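Local coordinates for protein shikimate dehydrogenase (NADP(+)) (Thermus thermophilus, PDB 2D5C) that catalyses the reversible NADPH-linked reduction of 3-dehydroshikimate to shikimate, a step in the biosynthesis of chorismate and hence of the aromatic amino acids, at residues D100-L105 and G236-R241; L205-L210 and P230-Q235. All blocks are in the same frame, centred on the assembly; numbering follows the deposited sequence.

Contact 1. Residues D100-L105 and G236-R241; sequences DAPGFL and GALAFR. With SKM ((3R,4S,5R)-3,4,5-trihydroxycyclohex-1-ene-1-carboxylic acid), chain E; SO4 (sulfate ion), chain F.
The carboxylate of D100 takes the 4-hydroxyl of bound shikimate: SKM O12 donates to D100 OD1 over 2.8 Å. Its other oxygen, OD2, forms a salt bridge with K64, the proton acceptor of the active site, which itself bonds to shikimate, so the carboxylate bridges substrate and lysine. With CG beside the backbone N (chi1 -73°), the acid group leaves the first turn of helix 100-110 in the direction of the ligand. An alanine in place of D100 is likely to leave O12 without its acceptor and K64 without its carboxylate mate.

The two helices themselves meet through a small apolar patch. L238 CD1 rests on the backbone of the facing helix, 3.6 Å from G103 N, with P102 CG alongside, 3.7 Å from the same L238 CD1. The nearest CA atoms, those of G103 and L238, are 7.0 Å apart.

One turn on, R241 bends at chi3 (60°), and its NE donates to SO4 O1 at 3.1 Å; SO4 O3 lies over one face of the guanidinium. This sulfate, probably from the crystallisation liquor, also accepts a bond from E91 N of the second subunit. Apolar contact thus joins the helices, while D100, at one end, turns its carboxylate into the substrate pocket and R241 reaches a sulfate shared with the second subunit.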
ATOM      1  N   ASP A 100       5.381  10.034  11.578  1.00 22.24           N
ATOM      2  CA  ASP A 100       5.798  11.082  12.525  1.00 22.88           C
ATOM      3  C   ASP A 100       7.212  10.794  13.005  1.00 21.66           C
ATOM      4  O   ASP A 100       8.034  11.707  13.123  1.00 23.34           O
ATOM      5  CB  ASP A 100       4.886  11.150  13.763  1.00 23.87           C
ATOM      6  CG  ASP A 100       3.524  11.748  13.474  1.00 24.99           C
ATOM      7  OD1 ASP A 100       3.441  12.806  12.804  1.00 31.52           O
ATOM      8  OD2 ASP A 100       2.519  11.170  13.940  1.00 31.40           O
ATOM      9  N   ALA A 101       7.513   9.526  13.287  1.00 20.87           N
ATOM     10  CA  ALA A 101       8.853   9.179  13.772  1.00 19.56           C
ATOM     11  C   ALA A 101       9.973   9.463  12.758  1.00 20.02           C
ATOM     12  O   ALA A 101      10.895  10.219  13.048  1.00 21.52           O
ATOM     13  CB  ALA A 101       8.895   7.703  14.227  1.00 20.38           C
ATOM     14  N   PRO A 102       9.916   8.860  11.557  1.00 21.83           N
ATOM     15  CA  PRO A 102      10.983   9.134  10.589  1.00 20.85           C
ATOM     16  C   PRO A 102      10.993  10.604  10.147  1.00 20.09           C
ATOM     17  O   PRO A 102      12.050  11.167   9.868  1.00 23.44           O
ATOM     18  CB  PRO A 102      10.662   8.174   9.442  1.00 22.15           C
ATOM     19  CG  PRO A 102       9.167   8.007   9.545  1.00 23.00           C
ATOM     20  CD  PRO A 102       8.970   7.865  11.027  1.00 23.18           C
ATOM     21  N   GLY A 103       9.814  11.212  10.106  1.00 21.77           N
ATOM     22  CA  GLY A 103       9.712  12.610   9.710  1.00 23.92           C
ATOM     23  C   GLY A 103      10.455  13.499  10.690  1.00 27.83           C
ATOM     24  O   GLY A 103      11.122  14.468  10.314  1.00 25.56           O
ATOM     25  N   PHE A 104      10.352  13.166  11.971  1.00 24.63           N
ATOM     26  CA  PHE A 104      11.031  13.952  12.997  1.00 25.36           C
ATOM     27  C   PHE A 104      12.561  13.955  12.798  1.00 23.45           C
ATOM     28  O   PHE A 104      13.203  15.002  12.847  1.00 22.59           O
ATOM     29  CB  PHE A 104      10.669  13.401  14.377  1.00 22.09           C
ATOM     30  CG  PHE A 104      11.323  14.132  15.500  1.00 20.27           C
ATOM     31  CD1 PHE A 104      10.830  15.358  15.924  1.00 23.83           C
ATOM     32  CD2 PHE A 104      12.444  13.603  16.121  1.00 23.63           C
ATOM     33  CE1 PHE A 104      11.453  16.048  16.959  1.00 24.34           C
ATOM     34  CE2 PHE A 104      13.071  14.285  17.150  1.00 31.14           C
ATOM     35  CZ  PHE A 104      12.570  15.511  17.568  1.00 27.14           C
ATOM     36  N   LEU A 105      13.150  12.784  12.565  1.00 22.26           N
ATOM     37  CA  LEU A 105      14.589  12.699  12.356  1.00 23.64           C
ATOM     38  C   LEU A 105      15.016  13.465  11.094  1.00 19.23           C
ATOM     39  O   LEU A 105      16.050  14.129  11.095  1.00 24.31           O
ATOM     40  CB  LEU A 105      15.035  11.228  12.259  1.00 22.02           C
ATOM     41  CG  LEU A 105      14.909  10.390  13.536  1.00 29.61           C
ATOM     42  CD1 LEU A 105      15.443   8.967  13.307  1.00 28.28           C
ATOM     43  CD2 LEU A 105      15.695  11.066  14.647  1.00 25.98           C
ATOM     44  N   GLY A 236       4.555  14.429   6.225  1.00 21.31           N
ATOM     45  CA  GLY A 236       3.621  14.477   5.114  1.00 22.07           C
ATOM     46  C   GLY A 236       4.238  13.946   3.826  1.00 20.78           C
ATOM     47  O   GLY A 236       3.606  13.155   3.118  1.00 24.44           O
ATOM     48  N   ALA A 237       5.456  14.373   3.503  1.00 21.63           N
ATOM     49  CA  ALA A 237       6.123  13.904   2.286  1.00 18.81           C
ATOM     50  C   ALA A 237       6.307  12.394   2.345  1.00 23.66           C
ATOM     51  O   ALA A 237       6.121  11.686   1.352  1.00 20.31           O
ATOM     52  CB  ALA A 237       7.486  14.577   2.126  1.00 22.57           C
ATOM     53  N   LEU A 238       6.676  11.904   3.523  1.00 20.79           N
ATOM     54  CA  LEU A 238       6.869  10.467   3.689  1.00 21.27           C
ATOM     55  C   LEU A 238       5.565   9.710   3.522  1.00 19.23           C
ATOM     56  O   LEU A 238       5.556   8.598   2.985  1.00 22.76           O
ATOM     57  CB  LEU A 238       7.473  10.160   5.061  1.00 18.27           C
ATOM     58  CG  LEU A 238       8.908  10.639   5.258  1.00 22.45           C
ATOM     59  CD1 LEU A 238       9.336  10.348   6.686  1.00 26.34           C
ATOM     60  CD2 LEU A 238       9.834   9.957   4.274  1.00 20.19           C
ATOM     61  N   ALA A 239       4.463  10.292   3.974  1.00 19.31           N
ATOM     62  CA  ALA A 239       3.171   9.619   3.836  1.00 17.81           C
ATOM     63  C   ALA A 239       2.789   9.571   2.360  1.00 20.50           C
ATOM     64  O   ALA A 239       2.256   8.572   1.869  1.00 19.91           O
ATOM     65  CB  ALA A 239       2.085  10.357   4.629  1.00 20.03           C
ATOM     66  N   PHE A 240       3.058  10.663   1.649  1.00 20.49           N
ATOM     67  CA  PHE A 240       2.744  10.717   0.224  1.00 22.26           C
ATOM     68  C   PHE A 240       3.515   9.638  -0.542  1.00 25.14           C
ATOM     69  O   PHE A 240       2.980   9.025  -1.473  1.00 23.39           O
ATOM     70  CB  PHE A 240       3.079  12.102  -0.345  1.00 24.07           C
ATOM     71  CG  PHE A 240       2.410  12.384  -1.656  1.00 21.06           C
ATOM     72  CD1 PHE A 240       1.225  13.109  -1.704  1.00 22.11           C
ATOM     73  CD2 PHE A 240       2.956  11.892  -2.841  1.00 21.85           C
ATOM     74  CE1 PHE A 240       0.581  13.348  -2.929  1.00 29.44           C
ATOM     75  CE2 PHE A 240       2.330  12.119  -4.060  1.00 24.79           C
ATOM     76  CZ  PHE A 240       1.140  12.849  -4.107  1.00 30.83           C
ATOM     77  N   ARG A 241       4.771   9.409  -0.164  1.00 21.71           N
ATOM     78  CA  ARG A 241       5.558   8.387  -0.826  1.00 19.97           C
ATOM     79  C   ARG A 241       4.976   7.022  -0.486  1.00 22.32           C
ATOM     80  O   ARG A 241       4.961   6.137  -1.329  1.00 21.35           O
ATOM     81  CB  ARG A 241       7.036   8.455  -0.414  1.00 20.65           C
ATOM     82  CG  ARG A 241       7.915   7.493  -1.201  1.00 26.73           C
ATOM     83  CD  ARG A 241       9.371   7.631  -0.813  1.00 30.11           C
ATOM     84  NE  ARG A 241       9.575   7.351   0.603  1.00 40.08           N
ATOM     85  CZ  ARG A 241      10.722   7.542   1.248  1.00 45.15           C
ATOM     86  NH1 ARG A 241      11.783   8.020   0.606  1.00 41.15           N
ATOM     87  NH2 ARG A 241      10.807   7.246   2.540  1.00 44.23           N
TER
HETATM   88  O12 SKM E 301       0.831  13.096  11.977  1.00 33.18           O
HETATM   89  C8  SKM E 301       0.320  14.318  11.424  1.00 35.91           C
HETATM   90  C6  SKM E 301      -0.927  14.010  10.549  1.00 34.81           C
HETATM   91  O7  SKM E 301      -0.552  13.113   9.506  1.00 29.00           O
HETATM   92  C5  SKM E 301      -1.509  15.305   9.926  1.00 34.69           C
HETATM   93  C4  SKM E 301      -1.471  16.501  10.879  1.00 42.15           C
HETATM   94  C1  SKM E 301      -2.201  17.729  10.473  1.00 44.77           C
HETATM   95  O2  SKM E 301      -2.869  17.752   9.303  1.00 36.55           O
HETATM   96  O3  SKM E 301      -2.205  18.721  11.190  1.00 46.76           O
HETATM   97  C10 SKM E 301      -0.820  16.496  12.046  1.00 38.77           C
HETATM   98  C9  SKM E 301      -0.049  15.304  12.574  1.00 39.36           C
HETATM   99  O11 SKM E 301      -0.866  14.626  13.541  1.00 40.58           O
HETATM  100  S   SO4 F1402       8.754   3.820   1.453  1.00 70.49           S
HETATM  101  O1  SO4 F1402       7.653   5.004   1.340  1.00 67.85           O
HETATM  102  O2  SO4 F1402       8.023   2.613   1.125  1.00 66.89           O
HETATM  103  O3  SO4 F1402       9.749   4.053   0.638  1.00 72.43           O
HETATM  104  O4  SO4 F1402       9.088   3.812   2.855  1.00 70.23           O

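Contact 2. Residues L205-L210 and P230-Q235; sequences LVYRPL and PMLAWQ. With SKM ((3R,4S,5R)-3,4,5-trihydroxycyclohex-1-ene-1-carboxylic acid), chain E.
Y207 and Q235 reach bound shikimate from the two sides of this contact. Y207 OH stands 2.8 Å from the carboxylate oxygen SKM O3, which lies at the edge of the ring and near its plane, whereas Q235 OE1 accepts the 5-hydroxyl, SKM O7, at 3.0 Å. The opposite end of the Q235 amide is held by its own helix: NE2 donates to L232 O over 2.9 Å, on a lone pair in the carbonyl plane. That bond probably fixes which way round the amide sits and presents OE1 to the ligand.

L232 CD2 covers one face of the Y207 ring, 3.9 Å from its centroid in a CH-pi contact displaced toward the rim. With chi1 55°, CG of Y207 lies between the backbone N and the carbonyl carbon, and the ring crosses the leucine at about a right angle. Farther out, L205 and M231 touch and cross obliquely; the 3.2 Å from L205 CD2 to M231 SD is unusually short and its exact value doubtful. M231 also touches D100 and F104 of helix 100-110.

L205 is an NADP(+)-binding residue in the loop following strand 201-204. This is the interdomain cleft of a shikimate dehydrogenase, where a loop of the Rossmann-type domain and helix 229-244 border the substrate together.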
ATOM      1  N   LEU A 205       6.406  20.661  18.558  1.00 22.86           N
ATOM      2  CA  LEU A 205       5.530  20.057  17.566  1.00 25.39           C
ATOM      3  C   LEU A 205       4.301  20.944  17.341  1.00 24.65           C
ATOM      4  O   LEU A 205       3.657  20.855  16.296  1.00 27.10           O
ATOM      5  CB  LEU A 205       5.076  18.656  18.013  1.00 23.90           C
ATOM      6  CG  LEU A 205       6.168  17.641  18.358  1.00 32.97           C
ATOM      7  CD1 LEU A 205       5.579  16.229  18.391  1.00 27.84           C
ATOM      8  CD2 LEU A 205       7.270  17.722  17.337  1.00 32.17           C
ATOM      9  N   VAL A 206       3.973  21.774  18.332  1.00 22.40           N
ATOM     10  CA  VAL A 206       2.844  22.698  18.220  1.00 22.04           C
ATOM     11  C   VAL A 206       3.285  23.796  17.260  1.00 26.39           C
ATOM     12  O   VAL A 206       4.366  24.383  17.435  1.00 24.78           O
ATOM     13  CB  VAL A 206       2.495  23.362  19.578  1.00 25.41           C
ATOM     14  CG1 VAL A 206       1.492  24.517  19.366  1.00 25.84           C
ATOM     15  CG2 VAL A 206       1.910  22.330  20.533  1.00 23.87           C
ATOM     16  N   TYR A 207       2.469  24.064  16.242  1.00 26.29           N
ATOM     17  CA  TYR A 207       2.793  25.111  15.275  1.00 27.70           C
ATOM     18  C   TYR A 207       1.677  26.157  15.135  1.00 28.19           C
ATOM     19  O   TYR A 207       1.640  26.915  14.170  1.00 31.54           O
ATOM     20  CB  TYR A 207       3.157  24.505  13.912  1.00 26.74           C
ATOM     21  CG  TYR A 207       2.112  23.585  13.329  1.00 30.20           C
ATOM     22  CD1 TYR A 207       0.945  24.093  12.765  1.00 32.39           C
ATOM     23  CD2 TYR A 207       2.281  22.201  13.367  1.00 30.87           C
ATOM     24  CE1 TYR A 207      -0.036  23.244  12.253  1.00 39.58           C
ATOM     25  CE2 TYR A 207       1.313  21.347  12.862  1.00 31.66           C
ATOM     26  CZ  TYR A 207       0.159  21.871  12.308  1.00 42.83           C
ATOM     27  OH  TYR A 207      -0.799  21.021  11.813  1.00 51.40           O
ATOM     28  N   ARG A 208       0.774  26.181  16.113  1.00 31.02           N
ATOM     29  CA  ARG A 208      -0.309  27.166  16.175  1.00 28.44           C
ATOM     30  C   ARG A 208      -0.387  27.672  17.606  1.00 30.88           C
ATOM     31  O   ARG A 208      -0.956  27.011  18.478  1.00 29.70           O
ATOM     32  CB  ARG A 208      -1.660  26.547  15.792  1.00 37.07           C
ATOM     33  CG  ARG A 208      -1.913  26.439  14.297  1.00 41.00           C
ATOM     34  CD  ARG A 208      -3.371  26.066  14.027  1.00 52.61           C
ATOM     35  NE  ARG A 208      -3.699  26.074  12.602  1.00 59.38           N
ATOM     36  CZ  ARG A 208      -3.742  27.168  11.845  1.00 63.54           C
ATOM     37  NH1 ARG A 208      -3.481  28.356  12.375  1.00 64.53           N
ATOM     38  NH2 ARG A 208      -4.041  27.072  10.555  1.00 61.20           N
ATOM     39  N   PRO A 209       0.191  28.852  17.883  1.00 24.41           N
ATOM     40  CA  PRO A 209       0.918  29.764  16.994  1.00 28.72           C
ATOM     41  C   PRO A 209       2.247  29.160  16.529  1.00 32.66           C
ATOM     42  O   PRO A 209       2.740  28.213  17.143  1.00 30.86           O
ATOM     43  CB  PRO A 209       1.128  30.981  17.878  1.00 28.19           C
ATOM     44  CG  PRO A 209       1.333  30.362  19.228  1.00 30.23           C
ATOM     45  CD  PRO A 209       0.234  29.331  19.275  1.00 29.34           C
ATOM     46  N   LEU A 210       2.829  29.703  15.460  1.00 25.70           N
ATOM     47  CA  LEU A 210       4.105  29.182  14.962  1.00 26.91           C
ATOM     48  C   LEU A 210       5.197  29.364  16.017  1.00 25.26           C
ATOM     49  O   LEU A 210       5.912  28.419  16.361  1.00 24.93           O
ATOM     50  CB  LEU A 210       4.516  29.886  13.663  1.00 25.18           C
ATOM     51  CG  LEU A 210       5.826  29.421  13.019  1.00 29.91           C
ATOM     52  CD1 LEU A 210       5.717  27.938  12.626  1.00 28.16           C
ATOM     53  CD2 LEU A 210       6.136  30.272  11.783  1.00 27.79           C
ATOM     54  N   PRO A 230       8.874  21.958   9.980  1.00 24.34           N
ATOM     55  CA  PRO A 230       9.713  20.987   9.277  1.00 25.19           C
ATOM     56  C   PRO A 230       9.235  19.546   9.489  1.00 24.67           C
ATOM     57  O   PRO A 230       9.212  18.758   8.541  1.00 25.01           O
ATOM     58  CB  PRO A 230      11.099  21.250   9.853  1.00 26.75           C
ATOM     59  CG  PRO A 230      11.054  22.746  10.100  1.00 25.69           C
ATOM     60  CD  PRO A 230       9.703  22.909  10.745  1.00 22.89           C
ATOM     61  N   MET A 231       8.856  19.193  10.719  1.00 23.88           N
ATOM     62  CA  MET A 231       8.375  17.832  10.986  1.00 20.57           C
ATOM     63  C   MET A 231       7.046  17.606  10.268  1.00 23.96           C
ATOM     64  O   MET A 231       6.798  16.531   9.719  1.00 23.59           O
ATOM     65  CB  MET A 231       8.169  17.604  12.487  1.00 24.77           C
ATOM     66  CG  MET A 231       7.701  16.190  12.836  1.00 33.34           C
ATOM     67  SD  MET A 231       7.540  15.955  14.626  1.00 39.88           S
ATOM     68  CE  MET A 231       6.627  14.393  14.706  1.00 26.54           C
ATOM     69  N   LEU A 232       6.185  18.620  10.271  1.00 23.39           N
ATOM     70  CA  LEU A 232       4.889  18.492   9.615  1.00 26.44           C
ATOM     71  C   LEU A 232       5.087  18.172   8.132  1.00 26.63           C
ATOM     72  O   LEU A 232       4.421  17.292   7.573  1.00 26.59           O
ATOM     73  CB  LEU A 232       4.086  19.793   9.765  1.00 25.91           C
ATOM     74  CG  LEU A 232       2.684  19.802   9.146  1.00 30.23           C
ATOM     75  CD1 LEU A 232       1.824  18.746   9.805  1.00 26.22           C
ATOM     76  CD2 LEU A 232       2.051  21.182   9.328  1.00 25.56           C
ATOM     77  N   ALA A 233       6.018  18.883   7.508  1.00 23.05           N
ATOM     78  CA  ALA A 233       6.315  18.704   6.084  1.00 26.56           C
ATOM     79  C   ALA A 233       6.932  17.350   5.763  1.00 27.37           C
ATOM     80  O   ALA A 233       6.580  16.720   4.760  1.00 27.03           O
ATOM     81  CB  ALA A 233       7.243  19.805   5.603  1.00 25.26           C
ATOM     82  N   TRP A 234       7.864  16.903   6.599  1.00 24.49           N
ATOM     83  CA  TRP A 234       8.499  15.618   6.361  1.00 24.79           C
ATOM     84  C   TRP A 234       7.573  14.431   6.612  1.00 26.32           C
ATOM     85  O   TRP A 234       7.556  13.485   5.816  1.00 24.89           O
ATOM     86  CB  TRP A 234       9.771  15.496   7.201  1.00 22.03           C
ATOM     87  CG  TRP A 234      10.966  15.965   6.460  1.00 25.08           C
ATOM     88  CD1 TRP A 234      11.608  17.161   6.602  1.00 25.35           C
ATOM     89  CD2 TRP A 234      11.647  15.262   5.420  1.00 25.67           C
ATOM     90  NE1 TRP A 234      12.652  17.245   5.713  1.00 29.46           N
ATOM     91  CE2 TRP A 234      12.700  16.093   4.974  1.00 26.79           C
ATOM     92  CE3 TRP A 234      11.469  14.007   4.818  1.00 22.84           C
ATOM     93  CZ2 TRP A 234      13.573  15.712   3.956  1.00 28.47           C
ATOM     94  CZ3 TRP A 234      12.334  13.627   3.805  1.00 24.21           C
ATOM     95  CH2 TRP A 234      13.379  14.478   3.384  1.00 26.31           C
ATOM     96  N   GLN A 235       6.804  14.456   7.698  1.00 23.46           N
ATOM     97  CA  GLN A 235       5.909  13.329   7.924  1.00 22.83           C
ATOM     98  C   GLN A 235       4.905  13.259   6.775  1.00 27.04           C
ATOM     99  O   GLN A 235       4.479  12.168   6.371  1.00 22.62           O
ATOM    100  CB  GLN A 235       5.207  13.428   9.290  1.00 22.42           C
ATOM    101  CG  GLN A 235       4.201  14.575   9.479  1.00 26.26           C
ATOM    102  CD  GLN A 235       2.867  14.342   8.792  1.00 26.67           C
ATOM    103  OE1 GLN A 235       2.326  13.227   8.802  1.00 22.92           O
ATOM    104  NE2 GLN A 235       2.308  15.405   8.211  1.00 22.96           N
TER
HETATM  105  O12 SKM E 301       0.831  13.096  11.977  1.00 33.18           O
HETATM  106  C8  SKM E 301       0.320  14.318  11.424  1.00 35.91           C
HETATM  107  C6  SKM E 301      -0.927  14.010  10.549  1.00 34.81           C
HETATM  108  O7  SKM E 301      -0.552  13.113   9.506  1.00 29.00           O
HETATM  109  C5  SKM E 301      -1.509  15.305   9.926  1.00 34.69           C
HETATM  110  C4  SKM E 301      -1.471  16.501  10.879  1.00 42.15           C
HETATM  111  C1  SKM E 301      -2.201  17.729  10.473  1.00 44.77           C
HETATM  112  O2  SKM E 301      -2.869  17.752   9.303  1.00 36.55           O
HETATM  113  O3  SKM E 301      -2.205  18.721  11.190  1.00 46.76           O
HETATM  114  C10 SKM E 301      -0.820  16.496  12.046  1.00 38.77           C
HETATM  115  C9  SKM E 301      -0.049  15.304  12.574  1.00 39.36           C
HETATM  116  O11 SKM E 301      -0.866  14.626  13.541  1.00 40.58           O

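Overall arrangement
Contacts 1 and 2 lie side by side, their centres 12 Å apart, on successive parts of helix 229-244. Along the chain the order is 100-105, 205-210, 230-235, 236-241, so the span 205-235 joined by contact 2 falls within the longer one joined by contact 1, which includes all six strands of the parallel nucleotide-binding sheet. Helix 100-110 also bears on contact 2, G103 O lying 3.5 Å from W234 CB. As in other shikimate dehydrogenases, these two helices link the substrate-binding and NADP(+)-binding domains. Both contacts reach shikimate, so the helices of the interdomain junction also supply part of the substrate site.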